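Local structure of flagellin (Burkholderia pseudomallei, 4CFI) at residues A99-G104 and D238-T243; K215-S220 and A230-V235; K116-S121 and G132-Q137; A42-V47 and L222-Q227. The protein probably polymerises into the flagellar filament that drives bacterial swimming, and carries epitopes seen by the host immune system. One frame throughout, in Å; residues are numbered along the deposited sequence.

Contact 1 (A99-G104 and D238-T243)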
loop_
_atom_site.group_PDB
_atom_site.type_symbol
_atom_site.label_atom_id
_atom_site.label_comp_id
_atom_site.label_asym_id
_atom_site.label_seq_id
_atom_site.Cartn_x
_atom_site.Cartn_y
_atom_site.Cartn_z
ATOM N N ALA A 99 -2.020 5.429 13.218
ATOM C CA ALA A 99 -0.569 5.250 13.190
ATOM C C ALA A 99 -0.138 3.802 13.004
ATOM O O ALA A 99 1.038 3.549 12.732
ATOM C CB ALA A 99 0.040 5.816 14.463
ATOM N N LYS A 100 -1.083 2.867 13.171
ATOM C CA LYS A 100 -0.781 1.445 13.227
ATOM C C LYS A 100 -1.433 0.636 12.104
ATOM O O LYS A 100 -1.290 -0.581 12.073
ATOM C CB LYS A 100 -1.199 0.875 14.596
ATOM C CG LYS A 100 -0.463 1.489 15.780
ATOM C CD LYS A 100 1.020 1.153 15.779
ATOM C CE LYS A 100 1.523 0.828 17.178
ATOM N NZ LYS A 100 2.763 0.008 17.112
ATOM N N ILE A 101 -2.123 1.304 11.173
ATOM C CA ILE A 101 -2.720 0.634 10.016
ATOM C C ILE A 101 -2.317 1.357 8.740
ATOM O O ILE A 101 -1.899 2.514 8.784
ATOM C CB ILE A 101 -4.268 0.507 10.119
ATOM C CG1 ILE A 101 -4.968 1.881 10.189
ATOM C CG2 ILE A 101 -4.628 -0.347 11.328
ATOM C CD1 ILE A 101 -6.491 1.825 10.149
ATOM N N GLY A 102 -2.439 0.667 7.609
ATOM C CA GLY A 102 -1.862 1.150 6.378
ATOM C C GLY A 102 -0.358 0.991 6.409
ATOM O O GLY A 102 0.200 0.198 7.164
ATOM N N GLY A 103 0.332 1.731 5.554
ATOM C CA GLY A 103 1.760 1.518 5.382
ATOM C C GLY A 103 2.024 0.120 4.841
ATOM O O GLY A 103 1.194 -0.477 4.148
ATOM N N GLY A 104 3.200 -0.388 5.147
ATOM C CA GLY A 104 3.608 -1.700 4.665
ATOM C C GLY A 104 4.016 -1.719 3.209
ATOM O O GLY A 104 4.341 -0.679 2.631
ATOM N N ASP A 238 -5.568 0.432 0.616
ATOM C CA ASP A 238 -5.743 -0.970 0.243
ATOM C C ASP A 238 -5.219 -1.892 1.369
ATOM O O ASP A 238 -5.864 -2.879 1.748
ATOM C CB ASP A 238 -5.047 -1.294 -1.092
ATOM C CG ASP A 238 -5.798 -0.783 -2.316
ATOM O OD1 ASP A 238 -6.983 -0.394 -2.218
ATOM O OD2 ASP A 238 -5.166 -0.791 -3.392
ATOM N N ASN A 239 -4.047 -1.559 1.904
ATOM C CA ASN A 239 -3.443 -2.353 2.969
ATOM C C ASN A 239 -4.213 -2.269 4.274
ATOM O O ASN A 239 -4.392 -3.269 4.955
ATOM C CB ASN A 239 -1.987 -1.945 3.160
ATOM C CG ASN A 239 -1.117 -2.364 1.989
ATOM O OD1 ASN A 239 -1.572 -3.056 1.065
ATOM N ND2 ASN A 239 0.118 -1.951 2.006
ATOM N N ALA A 240 -4.659 -1.074 4.636
ATOM C CA ALA A 240 -5.454 -0.903 5.852
ATOM C C ALA A 240 -6.766 -1.685 5.763
ATOM O O ALA A 240 -7.179 -2.324 6.732
ATOM C CB ALA A 240 -5.721 0.570 6.105
ATOM N N LEU A 241 -7.436 -1.624 4.617
ATOM C CA LEU A 241 -8.671 -2.380 4.419
ATOM C C LEU A 241 -8.436 -3.883 4.516
ATOM O O LEU A 241 -9.274 -4.591 5.055
ATOM C CB LEU A 241 -9.390 -2.013 3.107
ATOM C CG LEU A 241 -10.181 -0.701 3.188
ATOM C CD1 LEU A 241 -10.536 -0.222 1.791
ATOM C CD2 LEU A 241 -11.430 -0.867 4.044
ATOM N N ALA A 242 -7.323 -4.375 3.969
ATOM C CA ALA A 242 -6.985 -5.778 4.116
ATOM C C ALA A 242 -6.813 -6.153 5.586
ATOM O O ALA A 242 -7.302 -7.209 6.018
ATOM C CB ALA A 242 -5.727 -6.115 3.327
ATOM N N THR A 243 -6.126 -5.310 6.357
ATOM C CA THR A 243 -5.967 -5.550 7.794
ATOM C C THR A 243 -7.314 -5.618 8.513
ATOM O O THR A 243 -7.570 -6.534 9.314
ATOM C CB THR A 243 -5.051 -4.476 8.420
ATOM O OG1 THR A 243 -3.765 -4.535 7.794
ATOM C CG2 THR A 243 -4.921 -4.651 9.913
HETATM O O HOH W 1 -2.345 -2.217 7.682
#

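Contact 2 (K215-S220 and A230-V235)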
loop_
_atom_site.group_PDB
_atom_site.type_symbol
_atom_site.label_atom_id
_atom_site.label_comp_id
_atom_site.label_asym_id
_atom_site.label_seq_id
_atom_site.Cartn_x
_atom_site.Cartn_y
_atom_site.Cartn_z
ATOM N N LYS A 215 6.772 2.801 -0.640
ATOM C CA LYS A 215 6.920 2.922 0.803
ATOM C C LYS A 215 5.866 3.902 1.329
ATOM O O LYS A 215 6.192 4.999 1.811
ATOM C CB LYS A 215 8.332 3.394 1.149
ATOM C CG LYS A 215 8.887 2.802 2.438
ATOM C CD LYS A 215 8.124 3.214 3.679
ATOM C CE LYS A 215 8.297 2.129 4.724
ATOM N NZ LYS A 215 7.311 2.077 5.837
ATOM N N PRO A 216 4.587 3.519 1.225
ATOM C CA PRO A 216 3.504 4.395 1.655
ATOM C C PRO A 216 3.533 4.654 3.166
ATOM O O PRO A 216 4.002 3.830 3.970
ATOM C CB PRO A 216 2.253 3.605 1.282
ATOM C CG PRO A 216 2.698 2.183 1.321
ATOM C CD PRO A 216 4.077 2.224 0.743
ATOM N N GLN A 217 3.031 5.815 3.546
ATOM C CA GLN A 217 2.851 6.136 4.964
ATOM C C GLN A 217 1.717 5.320 5.580
ATOM O O GLN A 217 0.847 4.830 4.869
ATOM C CB GLN A 217 2.531 7.624 5.145
ATOM C CG GLN A 217 3.505 8.573 4.461
ATOM C CD GLN A 217 3.097 8.942 3.041
ATOM O OE1 GLN A 217 2.220 8.315 2.433
ATOM N NE2 GLN A 217 3.761 9.947 2.485
ATOM N N THR A 218 1.709 5.216 6.906
ATOM C CA THR A 218 0.517 4.740 7.617
ATOM C C THR A 218 -0.627 5.738 7.416
ATOM O O THR A 218 -0.426 6.883 6.981
ATOM C CB THR A 218 0.781 4.544 9.129
ATOM O OG1 THR A 218 1.207 5.774 9.716
ATOM C CG2 THR A 218 1.860 3.442 9.348
ATOM N N VAL A 219 -1.844 5.312 7.737
ATOM C CA VAL A 219 -3.030 6.163 7.531
ATOM C C VAL A 219 -2.828 7.530 8.206
ATOM O O VAL A 219 -3.193 8.558 7.648
ATOM C CB VAL A 219 -4.299 5.443 8.003
ATOM C CG1 VAL A 219 -5.481 6.404 8.010
ATOM C CG2 VAL A 219 -4.575 4.240 7.102
ATOM N N SER A 220 -2.200 7.541 9.381
ATOM C CA SER A 220 -1.948 8.775 10.128
ATOM C C SER A 220 -1.267 9.870 9.328
ATOM O O SER A 220 -1.583 11.045 9.505
ATOM C CB SER A 220 -1.104 8.471 11.372
ATOM O OG SER A 220 0.153 7.904 11.029
ATOM N N ALA A 230 -1.174 11.096 -3.151
ATOM C CA ALA A 230 -2.435 10.445 -3.485
ATOM C C ALA A 230 -2.240 8.968 -3.858
ATOM O O ALA A 230 -3.008 8.091 -3.429
ATOM C CB ALA A 230 -3.155 11.203 -4.592
ATOM N N TYR A 231 -1.222 8.695 -4.677
ATOM C CA TYR A 231 -0.899 7.317 -5.013
ATOM C C TYR A 231 -0.460 6.519 -3.775
ATOM O O TYR A 231 -0.857 5.347 -3.622
ATOM C CB TYR A 231 0.178 7.251 -6.092
ATOM C CG TYR A 231 -0.224 7.771 -7.470
ATOM C CD1 TYR A 231 -1.549 7.781 -7.904
ATOM C CD2 TYR A 231 0.752 8.205 -8.368
ATOM C CE1 TYR A 231 -1.882 8.239 -9.172
ATOM C CE2 TYR A 231 0.423 8.661 -9.642
ATOM C CZ TYR A 231 -0.890 8.664 -10.042
ATOM O OH TYR A 231 -1.214 9.136 -11.304
ATOM N N GLN A 232 0.347 7.124 -2.902
ATOM C CA GLN A 232 0.708 6.460 -1.650
ATOM C C GLN A 232 -0.536 6.138 -0.823
ATOM O O GLN A 232 -0.614 5.059 -0.231
ATOM C CB GLN A 232 1.641 7.344 -0.832
ATOM C CG GLN A 232 3.058 7.426 -1.371
ATOM C CD GLN A 232 3.886 8.449 -0.613
ATOM O OE1 GLN A 232 3.496 9.618 -0.524
ATOM N NE2 GLN A 232 5.029 8.033 -0.071
ATOM N N ALA A 233 -1.501 7.064 -0.801
ATOM C CA ALA A 233 -2.737 6.849 -0.037
ATOM C C ALA A 233 -3.556 5.686 -0.579
ATOM O O ALA A 233 -4.141 4.931 0.196
ATOM C CB ALA A 233 -3.583 8.113 0.014
ATOM N N MET A 234 -3.603 5.530 -1.896
ATOM C CA MET A 234 -4.343 4.417 -2.476
ATOM C C MET A 234 -3.778 3.067 -2.004
ATOM O O MET A 234 -4.537 2.177 -1.621
ATOM C CB MET A 234 -4.316 4.496 -3.990
ATOM C CG MET A 234 -5.158 5.639 -4.522
ATOM S SD MET A 234 -4.866 5.971 -6.260
ATOM C CE MET A 234 -6.024 7.288 -6.542
ATOM N N VAL A 235 -2.452 2.924 -2.039
ATOM C CA VAL A 235 -1.788 1.703 -1.575
ATOM C C VAL A 235 -2.007 1.517 -0.084
ATOM O O VAL A 235 -2.349 0.428 0.369
ATOM C CB VAL A 235 -0.251 1.757 -1.820
ATOM C CG1 VAL A 235 0.484 0.608 -1.120
ATOM C CG2 VAL A 235 0.058 1.808 -3.305
#

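Contact 3 (K116-S121 and G132-Q137)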
loop_
_atom_site.group_PDB
_atom_site.type_symbol
_atom_site.label_atom_id
_atom_site.label_comp_id
_atom_site.label_asym_id
_atom_site.label_seq_id
_atom_site.Cartn_x
_atom_site.Cartn_y
_atom_site.Cartn_z
ATOM N N LYS A 116 9.896 6.352 -19.386
ATOM C CA LYS A 116 10.309 6.426 -20.793
ATOM C C LYS A 116 11.820 6.243 -20.886
ATOM O O LYS A 116 12.569 6.932 -20.209
ATOM C CB LYS A 116 9.878 7.762 -21.433
ATOM C CG LYS A 116 10.332 7.917 -22.880
ATOM C CD LYS A 116 10.035 9.289 -23.457
ATOM C CE LYS A 116 10.437 9.368 -24.919
ATOM N NZ LYS A 116 10.130 10.696 -25.514
ATOM N N VAL A 117 12.248 5.320 -21.738
ATOM C CA VAL A 117 13.644 4.906 -21.879
ATOM C C VAL A 117 13.981 4.735 -23.363
ATOM O O VAL A 117 13.123 4.888 -24.226
ATOM C CB VAL A 117 13.935 3.578 -21.130
ATOM C CG1 VAL A 117 13.644 3.742 -19.649
ATOM C CG2 VAL A 117 13.172 2.402 -21.731
ATOM N N ALA A 118 15.243 4.424 -23.645
ATOM C CA ALA A 118 15.710 4.176 -25.013
ATOM C C ALA A 118 16.846 3.167 -24.960
ATOM O O ALA A 118 18.017 3.545 -24.844
ATOM C CB ALA A 118 16.158 5.470 -25.696
ATOM N N ILE A 119 16.496 1.880 -24.988
ATOM C CA ILE A 119 17.448 0.797 -24.806
ATOM C C ILE A 119 17.212 -0.327 -25.799
ATOM O O ILE A 119 16.116 -0.459 -26.361
ATOM C CB ILE A 119 17.433 0.234 -23.355
ATOM C CG1 ILE A 119 16.086 -0.405 -23.022
ATOM C CG2 ILE A 119 17.832 1.316 -22.348
ATOM C CD1 ILE A 119 15.955 -0.935 -21.603
ATOM N N ASP A 120 18.245 -1.138 -26.016
ATOM C CA ASP A 120 18.103 -2.353 -26.788
ATOM C C ASP A 120 17.665 -3.526 -25.911
ATOM O O ASP A 120 17.385 -3.374 -24.720
ATOM C CB ASP A 120 19.390 -2.629 -27.612
ATOM C CG ASP A 120 20.585 -3.069 -26.787
ATOM O OD1 ASP A 120 20.420 -3.417 -25.611
ATOM O OD2 ASP A 120 21.711 -3.027 -27.355
ATOM N N SER A 121 17.585 -4.713 -26.503
ATOM C CA SER A 121 17.051 -5.875 -25.784
ATOM C C SER A 121 17.967 -6.357 -24.655
ATOM O O SER A 121 17.536 -7.148 -23.809
ATOM C CB SER A 121 16.756 -7.021 -26.758
ATOM O OG SER A 121 17.945 -7.491 -27.395
ATOM N N GLY A 132 17.676 -5.036 -33.767
ATOM C CA GLY A 132 16.540 -5.591 -33.068
ATOM C C GLY A 132 15.536 -4.511 -32.740
ATOM O O GLY A 132 15.503 -3.460 -33.373
ATOM N N GLN A 133 14.717 -4.794 -31.738
ATOM C CA GLN A 133 13.657 -3.903 -31.301
ATOM C C GLN A 133 14.166 -2.982 -30.196
ATOM O O GLN A 133 14.923 -3.408 -29.320
ATOM C CB GLN A 133 12.466 -4.722 -30.766
ATOM C CG GLN A 133 11.318 -3.918 -30.166
ATOM C CD GLN A 133 10.163 -4.800 -29.732
ATOM O OE1 GLN A 133 9.183 -4.951 -30.462
ATOM N NE2 GLN A 133 10.277 -5.404 -28.554
ATOM N N GLU A 134 13.709 -1.732 -30.213
ATOM C CA GLU A 134 13.990 -0.761 -29.141
ATOM C C GLU A 134 12.909 -0.860 -28.056
ATOM O O GLU A 134 11.704 -0.909 -28.353
ATOM C CB GLU A 134 14.039 0.668 -29.686
ATOM C CG GLU A 134 14.481 1.717 -28.672
ATOM C CD GLU A 134 14.502 3.147 -29.198
ATOM O OE1 GLU A 134 14.144 3.339 -30.378
ATOM O OE2 GLU A 134 14.893 4.074 -28.426
ATOM N N THR A 135 13.354 -0.914 -26.806
ATOM C CA THR A 135 12.470 -0.730 -25.671
ATOM C C THR A 135 12.376 0.756 -25.371
ATOM O O THR A 135 13.400 1.410 -25.160
ATOM C CB THR A 135 12.986 -1.495 -24.442
ATOM O OG1 THR A 135 13.008 -2.902 -24.741
ATOM C CG2 THR A 135 12.138 -1.244 -23.216
ATOM N N THR A 136 11.155 1.272 -25.345
ATOM C CA THR A 136 10.880 2.699 -25.220
ATOM C C THR A 136 10.150 3.074 -23.920
ATOM O O THR A 136 10.103 4.259 -23.562
ATOM C CB THR A 136 10.079 3.232 -26.411
ATOM O OG1 THR A 136 8.855 2.495 -26.489
ATOM C CG2 THR A 136 10.881 3.064 -27.729
ATOM N N GLN A 137 9.585 2.096 -23.207
ATOM C CA GLN A 137 9.008 2.321 -21.873
ATOM C C GLN A 137 9.272 1.101 -21.027
ATOM O O GLN A 137 9.332 -0.011 -21.553
ATOM C CB GLN A 137 7.478 2.549 -21.922
ATOM C CG GLN A 137 7.042 3.631 -22.892
ATOM C CD GLN A 137 5.555 3.833 -22.968
ATOM O OE1 GLN A 137 4.789 3.143 -22.328
ATOM N NE2 GLN A 137 5.143 4.783 -23.790
HETATM O O HOH W 2 13.017 5.546 -26.950
HETATM O O HOH W 3 14.948 -4.124 -23.189
HETATM O O HOH W 4 17.353 -4.801 -29.421
#

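Contact 4 (A42-V47 and L222-Q227)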
loop_
_atom_site.group_PDB
_atom_site.type_symbol
_atom_site.label_atom_id
_atom_site.label_comp_id
_atom_site.label_asym_id
_atom_site.label_seq_id
_atom_site.Cartn_x
_atom_site.Cartn_y
_atom_site.Cartn_z
ATOM N N ALA A 42 -8.580 21.484 0.010
ATOM C CA ALA A 42 -9.923 21.025 0.379
ATOM C C ALA A 42 -9.992 19.501 0.430
ATOM O O ALA A 42 -10.571 18.942 1.364
ATOM C CB ALA A 42 -10.955 21.553 -0.588
ATOM N N LEU A 43 -9.410 18.831 -0.565
ATOM C CA LEU A 43 -9.381 17.366 -0.565
ATOM C C LEU A 43 -8.612 16.815 0.634
ATOM O O LEU A 43 -9.060 15.866 1.300
ATOM C CB LEU A 43 -8.828 16.830 -1.890
ATOM C CG LEU A 43 -9.789 17.031 -3.066
ATOM C CD1 LEU A 43 -9.073 16.863 -4.396
ATOM C CD2 LEU A 43 -11.002 16.113 -2.977
ATOM N N GLN A 44 -7.486 17.426 0.969
ATOM C CA GLN A 44 -6.706 16.946 2.098
ATOM C C GLN A 44 -7.412 17.203 3.432
ATOM O O GLN A 44 -7.308 16.384 4.347
ATOM C CB GLN A 44 -5.280 17.496 2.097
ATOM C CG GLN A 44 -4.444 17.101 3.306
ATOM C CD GLN A 44 -4.294 15.594 3.505
ATOM O OE1 GLN A 44 -4.464 14.804 2.579
ATOM N NE2 GLN A 44 -3.936 15.197 4.710
ATOM N N GLN A 45 -8.127 18.318 3.549
ATOM C CA GLN A 45 -8.957 18.542 4.730
ATOM C C GLN A 45 -9.954 17.393 4.922
ATOM O O GLN A 45 -10.176 16.934 6.058
ATOM C CB GLN A 45 -9.707 19.879 4.628
ATOM C CG GLN A 45 -10.635 20.144 5.798
ATOM C CD GLN A 45 -11.314 21.494 5.706
ATOM O OE1 GLN A 45 -10.644 22.521 5.592
ATOM N NE2 GLN A 45 -12.649 21.504 5.742
ATOM N N GLU A 46 -10.582 16.940 3.839
ATOM C CA GLU A 46 -11.522 15.817 3.942
ATOM C C GLU A 46 -10.808 14.540 4.434
ATOM O O GLU A 46 -11.345 13.809 5.265
ATOM C CB GLU A 46 -12.259 15.560 2.619
ATOM C CG GLU A 46 -13.162 16.691 2.151
ATOM C CD GLU A 46 -14.268 17.051 3.145
ATOM O OE1 GLU A 46 -14.885 16.159 3.778
ATOM O OE2 GLU A 46 -14.575 18.264 3.257
ATOM N N VAL A 47 -9.587 14.312 3.956
ATOM C CA VAL A 47 -8.802 13.174 4.432
ATOM C C VAL A 47 -8.509 13.330 5.912
ATOM O O VAL A 47 -8.668 12.381 6.667
ATOM C CB VAL A 47 -7.504 12.984 3.612
ATOM C CG1 VAL A 47 -6.576 11.978 4.274
ATOM C CG2 VAL A 47 -7.849 12.543 2.201
ATOM N N LEU A 222 -0.987 10.139 5.813
ATOM C CA LEU A 222 -1.379 10.312 4.424
ATOM C C LEU A 222 -1.672 11.762 4.088
ATOM O O LEU A 222 -2.286 12.497 4.864
ATOM C CB LEU A 222 -2.591 9.457 4.094
ATOM C CG LEU A 222 -2.326 7.945 4.183
ATOM C CD1 LEU A 222 -3.604 7.182 3.900
ATOM C CD2 LEU A 222 -1.206 7.525 3.231
ATOM N N ASP A 223 -1.236 12.158 2.896
ATOM C CA ASP A 223 -1.503 13.502 2.390
ATOM C C ASP A 223 -1.699 13.399 0.885
ATOM O O ASP A 223 -0.772 13.004 0.169
ATOM C CB ASP A 223 -0.363 14.455 2.786
ATOM C CG ASP A 223 -0.620 15.879 2.365
ATOM O OD1 ASP A 223 -1.100 16.062 1.262
ATOM O OD2 ASP A 223 -0.359 16.813 3.146
ATOM N N ILE A 224 -2.902 13.738 0.426
ATOM C CA ILE A 224 -3.288 13.557 -0.982
ATOM C C ILE A 224 -3.170 14.841 -1.798
ATOM O O ILE A 224 -3.626 14.899 -2.932
ATOM C CB ILE A 224 -4.703 12.923 -1.135
ATOM C CG1 ILE A 224 -5.810 13.873 -0.642
ATOM C CG2 ILE A 224 -4.734 11.586 -0.402
ATOM C CD1 ILE A 224 -7.212 13.411 -0.975
ATOM N N SER A 225 -2.526 15.855 -1.226
ATOM C CA SER A 225 -2.419 17.150 -1.867
ATOM C C SER A 225 -1.346 17.186 -2.951
ATOM O O SER A 225 -1.182 18.224 -3.586
ATOM C CB SER A 225 -2.165 18.259 -0.825
ATOM O OG SER A 225 -0.861 18.213 -0.300
ATOM N N THR A 226 -0.595 16.092 -3.118
ATOM C CA THR A 226 0.317 15.929 -4.242
ATOM C C THR A 226 -0.011 14.605 -4.906
ATOM O O THR A 226 -0.584 13.701 -4.277
ATOM C CB THR A 226 1.790 15.891 -3.823
ATOM O OG1 THR A 226 2.036 14.713 -3.039
ATOM C CG2 THR A 226 2.174 17.139 -3.054
ATOM N N GLN A 227 0.356 14.473 -6.179
ATOM C CA GLN A 227 0.035 13.263 -6.944
ATOM C C GLN A 227 0.680 12.024 -6.319
ATOM O O GLN A 227 0.025 10.985 -6.154
ATOM C CB GLN A 227 0.487 13.398 -8.402
ATOM C CG GLN A 227 0.016 12.254 -9.291
ATOM C CD GLN A 227 -1.448 12.384 -9.662
ATOM O OE1 GLN A 227 -2.149 13.240 -9.135
ATOM N NE2 GLN A 227 -1.911 11.549 -10.581
#

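Contact 1 (A99-G104 and D238-T243)
Gly102, Gly103 and Gly104, in the loop that leads to strand 111-119, run past Asn239 and Ala240 on one face of the long helix 227-257. The backbones come close, with Gly102 CA 4.2 Å from Ala240 CA. Glycine suits all three loop positions because each has a positive phi, and alanine suits the helix because its methyl fits beneath the loop: Ala240 CB lies 3.6 Å from Gly102 N and 4.3 Å from Ile101 CB. The polar link is a hydrogen bond from Asn239 ND2 to Gly103 O, 2.8 Å long and almost straight at 175°. The acceptor lies in the plane of the asparagine amide. CG of Asn239 is anti to its carbonyl carbon (chi1 -70°), which carries the amide out toward the loop. ND2 also donates to Met105 O, so two loop carbonyls grip one amide nitrogen and fix its rotation. One turn further along the helix, a water bridges the two segments: Gly102 N donates to it at 2.9 Å, and it lies 2.7 Å from Thr243 OG1. The loop has further ties, since Gly103 N bonds to Ser236 OG and Ile101 pairs through its backbone with Val219. Helix 2-31 packs alongside, with Leu16 against Ile101 and Leu20 against Ala240, and Arg24 forms a salt bridge with Asp238; the loop thus lies against helix 227-257 and helix 2-31 together.

Contact 2 (K215-S220 and A230-V235)
Pro216 and Val235 make the apolar part of this contact: Pro216 CG lies 3.7 Å from Val235 CG1, and the two side chains cross at about a right angle. A turn earlier on the helix, Pro216 CB rests 3.6 Å from Gln232 O. Proline suits this loop position because it offers a compact hydrocarbon ring to the helix and brings no N-H in need of an acceptor. The polar part is amide to amide. Gln217 NE2 donates to Gln232 OE1 over 3.0 Å, but the N-H...O angle is only 146° and the donor comes from above the carbonyl plane. It is not on a lone pair of Gln232 OE1, and the bent angle suggests a modest bond; the two amide planes stand 61° apart. A bend at chi2 (91°) folds Gln217 back over the helix, so that its OE1 also lies 3.5 Å from Gln232 CB. Glutamine suits position 232 because its second polar atom, NE2, donates to Ala212 O near the end of helix 197-213. The same loop is also held by Ser236, whose OG bonds to Gln217 O. The whole is a loop linking helices 197-213 and 227-257, which doubles back along the early turns of the helix it leads into.

Contact 3 (K116-S121 and G132-Q137)
Glu134, just before strand 135-142, reaches across to Ile119 and Ala118 on the antiparallel neighbour, strand 111-119. Its CB lies 4.1 Å from Ile119 O and its CG 3.6 Å from the same oxygen. The chain stays extended, with CG anti to the backbone N (chi1 -173°), and this carries OE2 to 3.3 Å from Ala118 CB. There OE2 accepts from a water that also donates to Val117 O, so the carboxylate is tied to the opposite backbone through solvent. Alanine suits position 118, where a small methyl lies beneath the acid group. Between the Lys116-Gln137 and Ile119-Thr135 pairs the register slips by one residue, a beta bulge with Val117 and Ala118 opposite Thr136. Beyond it Ile119 and Thr135 form a hydrogen-bonded pair: Thr135 N donates to Ile119 O over 2.8 Å, and Ile119 N returns a bond of 3.1 Å to Thr135 O. Their side chains lie side by side, Ile119 CG1 3.6 Å from Thr135 CB, and with Val117 CG2 they build an apolar patch suited to beta-branched residues. Strand 111-119 is an outer strand of the three-stranded sheet, with 135-142 in the middle and 148-152 beyond. Ile138 of the central strand touches Val117 and Ile119, while Lys116 forms a salt bridge to Asp199 on helix 197-213 and Trp126 of the connecting loop touches Glu134.

Contact 4 (A42-V47 and L222-Q227)
Gln44 leaves its helix with CG anti to the backbone N (chi1 176°) and then bends at chi2 (58°), which lays its amide against Asp223. The amide and carboxylate planes are stacked, only 8° apart, with CD of Gln44 3.9 Å from CG of Asp223. From there the amide uses both ends on the loop backbone. Ile224 N donates to Gln44 OE1 over 2.9 Å, and Gln44 NE2 donates to Leu222 O over 3.2 Å, on a lone pair of that carbonyl. Glutamine suits the place because a single side chain serves the N-H and the C=O on the two flanks of Asp223. Beside this polar pair, Ile224 sets CD1 against the helix, tight at 3.4 Å from Val47 CG2 and 3.9 Å from Leu43 CB. Leu26 and Ala30 of helix 2-31 and Ala233 of helix 227-257 also touch Ile224, so a large apolar residue fits there. Asp223 shapes the loop itself: its OD1 accepts from Ser225 N, closing an Asx turn, and from Ser225 OG at 2.7 Å. Two donors on one oxygen are consistent with an ionised carboxylate, and the neutral amide stacked on it adds no further charge.

From the N terminus, helix 37-60 supplies the first half of contact 4, which closes only when the chain reaches 222-227. Contact 1 opens next, at 99-104, and closes last, at 238-243 on helix 227-257; contacts 1 and 4 therefore cross. Contact 3 is nested inside both, a local pairing within the outlying sheet, its centre about 37 Å from that of contact 1. Contact 2 opens at 215-220 after the chain returns from that region; it is nested in contact 1 and crosses contact 4. Contacts 1 and 2 touch, as do 2 and 4, so the returning loop joins the N-terminal helices to the C-terminal one, while contact 3 stands apart.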